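Local coordinates for protein Rho guanine nucleotide exchange factor 12 (Homo sapiens, PDB 1TXD) that acts as a guanine nucleotide exchange factor for the GTPase RhoA, represented here by its DH and PH domains, at residues A[43-46]-A[47-51]. The protein carries 1 engineered substitution. Residues are numbered along the deposited sequence; the frame is centred on the assembly and turned at random.
Sequences LKVL and DQVFY
Leu-46 O is gripped by two backbone donors. Tyr-51 N lies 3.0 Å from Leu-46 O, with an N-H...O angle of 159°. The C=O...N angle there is 161°, so it approaches almost head-on. Phe-50 N sits farther off, at 3.2 Å from Leu-46 O, and comes from above the carbonyl plane, a poorer geometry. The i to i+5 bond from Tyr-51 N is the mark of a wider pi-type turn at 47-51, and it is the straighter of the two. Just before it the spacing is the regular i to i+4: Asp-47 N bonds Leu-43 O at 2.9 Å, and Val-49 N reaches Val-45 O at the same length. All of this lies within helix 20-57, a long helix of the DH domain's helical bundle. Along one side of it Val-45 and Val-49 run abreast, with CG1 of Val-45 4.0 Å from CG2 of Val-49. The Phe-50 ring turns an edge to Leu-46 O and takes Val-49 CG1 over one face, 3.9 Å above its plane and offset toward the rim, while its CD2 stands 4.3 Å from Leu-46 CD2. Leu-46 and Phe-50 both press on Leu-163 and Ile-166 of helix 163-166. Asp-47 holds CG anti to the backbone N (chi1 -179°), and Gln-48 NE2 meets Asp-47 OD1 at 2.7 Å, from above the carboxylate plane; the bend of Gln-48 at chi2 brings its amide round to that oxygen. OD2 of Asp-47 is taken by Gln-52 NE2, so both carboxylate oxygens accept a side-chain amide.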
ATOM      1  N   LEU A  43       0.724   4.022  18.159  1.00 19.43           N
ATOM      2  CA  LEU A  43       1.319   2.744  17.874  1.00 19.15           C
ATOM      3  C   LEU A  43       1.273   1.877  19.155  1.00 16.78           C
ATOM      4  O   LEU A  43       1.046   0.656  19.059  1.00 16.73           O
ATOM      5  CB  LEU A  43       2.739   2.893  17.329  1.00 17.92           C
ATOM      6  CG  LEU A  43       2.881   3.399  15.885  1.00 20.24           C
ATOM      7  CD1 LEU A  43       4.356   3.405  15.465  1.00 22.38           C
ATOM      8  CD2 LEU A  43       2.083   2.621  14.910  1.00 20.28           C
ATOM      9  N   LYS A  44       1.455   2.467  20.307  1.00 17.82           N
ATOM     10  CA  LYS A  44       1.284   1.703  21.573  1.00 19.16           C
ATOM     11  C   LYS A  44      -0.173   1.230  21.793  1.00 19.69           C
ATOM     12  O   LYS A  44      -0.353   0.199  22.434  1.00 20.15           O
ATOM     13  CB  LYS A  44       1.773   2.461  22.777  1.00 20.38           C
ATOM     14  CG  LYS A  44       3.241   2.854  22.764  1.00 23.95           C
ATOM     15  CD  LYS A  44       3.694   3.299  24.184  1.00 26.00           C
ATOM     16  CE  LYS A  44       5.206   3.310  24.335  1.00 26.38           C
ATOM     17  NZ  LYS A  44       5.669   4.338  25.283  1.00 27.73           N
ATOM     18  N   VAL A  45      -1.179   1.918  21.224  1.00 19.87           N
ATOM     19  CA  VAL A  45      -2.563   1.417  21.206  1.00 22.40           C
ATOM     20  C   VAL A  45      -2.673   0.155  20.357  1.00 21.82           C
ATOM     21  O   VAL A  45      -3.164  -0.818  20.874  1.00 23.28           O
ATOM     22  CB  VAL A  45      -3.652   2.457  20.733  1.00 22.49           C
ATOM     23  CG1 VAL A  45      -5.084   1.807  20.635  1.00 23.99           C
ATOM     24  CG2 VAL A  45      -3.706   3.619  21.621  1.00 23.15           C
ATOM     25  N   LEU A  46      -2.286   0.165  19.059  1.00 21.72           N
ATOM     26  CA  LEU A  46      -2.232  -1.073  18.286  1.00 18.69           C
ATOM     27  C   LEU A  46      -1.592  -2.164  19.109  1.00 18.73           C
ATOM     28  O   LEU A  46      -2.099  -3.302  19.178  1.00 21.06           O
ATOM     29  CB  LEU A  46      -1.389  -0.964  17.051  1.00 14.15           C
ATOM     30  CG  LEU A  46      -2.191  -0.310  15.913  1.00 15.34           C
ATOM     31  CD1 LEU A  46      -1.306  -0.213  14.777  1.00 17.01           C
ATOM     32  CD2 LEU A  46      -3.382  -1.251  15.611  1.00 15.70           C
ATOM     33  N   ASP A  47      -0.408  -1.863  19.549  1.00 14.42           N
ATOM     34  CA  ASP A  47       0.395  -2.878  20.298  1.00 19.83           C
ATOM     35  C   ASP A  47      -0.305  -3.345  21.526  1.00 18.91           C
ATOM     36  O   ASP A  47      -0.333  -4.559  21.790  1.00 23.54           O
ATOM     37  CB  ASP A  47       1.834  -2.376  20.599  1.00 17.34           C
ATOM     38  CG  ASP A  47       2.656  -3.372  21.332  1.00 22.48           C
ATOM     39  OD1 ASP A  47       2.983  -3.070  22.497  1.00 22.49           O
ATOM     40  OD2 ASP A  47       2.934  -4.515  20.894  1.00 24.88           O
ATOM     41  N   GLN A  48      -0.811  -2.449  22.338  1.00 21.01           N
ATOM     42  CA  GLN A  48      -1.173  -2.888  23.715  1.00 23.30           C
ATOM     43  C   GLN A  48      -2.616  -3.408  23.752  1.00 24.24           C
ATOM     44  O   GLN A  48      -2.911  -4.411  24.416  1.00 21.73           O
ATOM     45  CB  GLN A  48      -0.969  -1.789  24.753  1.00 25.58           C
ATOM     46  CG  GLN A  48       0.513  -1.563  25.188  1.00 29.17           C
ATOM     47  CD  GLN A  48       1.173  -2.816  25.756  1.00 31.28           C
ATOM     48  OE1 GLN A  48       0.798  -3.286  26.839  1.00 39.86           O
ATOM     49  NE2 GLN A  48       2.170  -3.349  25.049  1.00 31.63           N
ATOM     50  N   VAL A  49      -3.488  -2.775  22.962  1.00 24.43           N
ATOM     51  CA  VAL A  49      -4.905  -3.118  23.002  1.00 24.22           C
ATOM     52  C   VAL A  49      -5.185  -4.361  22.143  1.00 24.47           C
ATOM     53  O   VAL A  49      -5.969  -5.200  22.577  1.00 21.68           O
ATOM     54  CB  VAL A  49      -5.813  -1.934  22.612  1.00 23.73           C
ATOM     55  CG1 VAL A  49      -7.272  -2.363  22.550  1.00 24.87           C
ATOM     56  CG2 VAL A  49      -5.639  -0.800  23.603  1.00 24.72           C
ATOM     57  N   PHE A  50      -4.488  -4.475  20.984  1.00 23.03           N
ATOM     58  CA  PHE A  50      -4.695  -5.499  20.008  1.00 21.36           C
ATOM     59  C   PHE A  50      -3.649  -6.588  20.018  1.00 20.18           C
ATOM     60  O   PHE A  50      -3.993  -7.732  20.273  1.00 20.79           O
ATOM     61  CB  PHE A  50      -4.856  -4.914  18.566  1.00 18.93           C
ATOM     62  CG  PHE A  50      -6.051  -4.061  18.434  1.00 18.99           C
ATOM     63  CD1 PHE A  50      -7.307  -4.619  18.206  1.00 16.22           C
ATOM     64  CD2 PHE A  50      -5.979  -2.710  18.685  1.00 19.94           C
ATOM     65  CE1 PHE A  50      -8.434  -3.840  18.196  1.00 18.05           C
ATOM     66  CE2 PHE A  50      -7.120  -1.917  18.650  1.00 20.38           C
ATOM     67  CZ  PHE A  50      -8.350  -2.488  18.402  1.00 20.41           C
ATOM     68  N   TYR A  51      -2.397  -6.262  19.684  1.00 19.48           N
ATOM     69  CA  TYR A  51      -1.439  -7.269  19.323  1.00 18.37           C
ATOM     70  C   TYR A  51      -1.061  -8.056  20.566  1.00 19.52           C
ATOM     71  O   TYR A  51      -1.146  -9.287  20.579  1.00 20.33           O
ATOM     72  CB  TYR A  51      -0.169  -6.675  18.715  1.00 21.47           C
ATOM     73  CG  TYR A  51       0.910  -7.728  18.556  1.00 25.24           C
ATOM     74  CD1 TYR A  51       0.899  -8.602  17.502  1.00 29.56           C
ATOM     75  CD2 TYR A  51       1.853  -7.928  19.562  1.00 31.37           C
ATOM     76  CE1 TYR A  51       1.863  -9.654  17.392  1.00 32.87           C
ATOM     77  CE2 TYR A  51       2.837  -8.947  19.468  1.00 35.60           C
ATOM     78  CZ  TYR A  51       2.843  -9.789  18.338  1.00 35.44           C
ATOM     79  OH  TYR A  51       3.797 -10.791  18.241  1.00 39.35           O
TER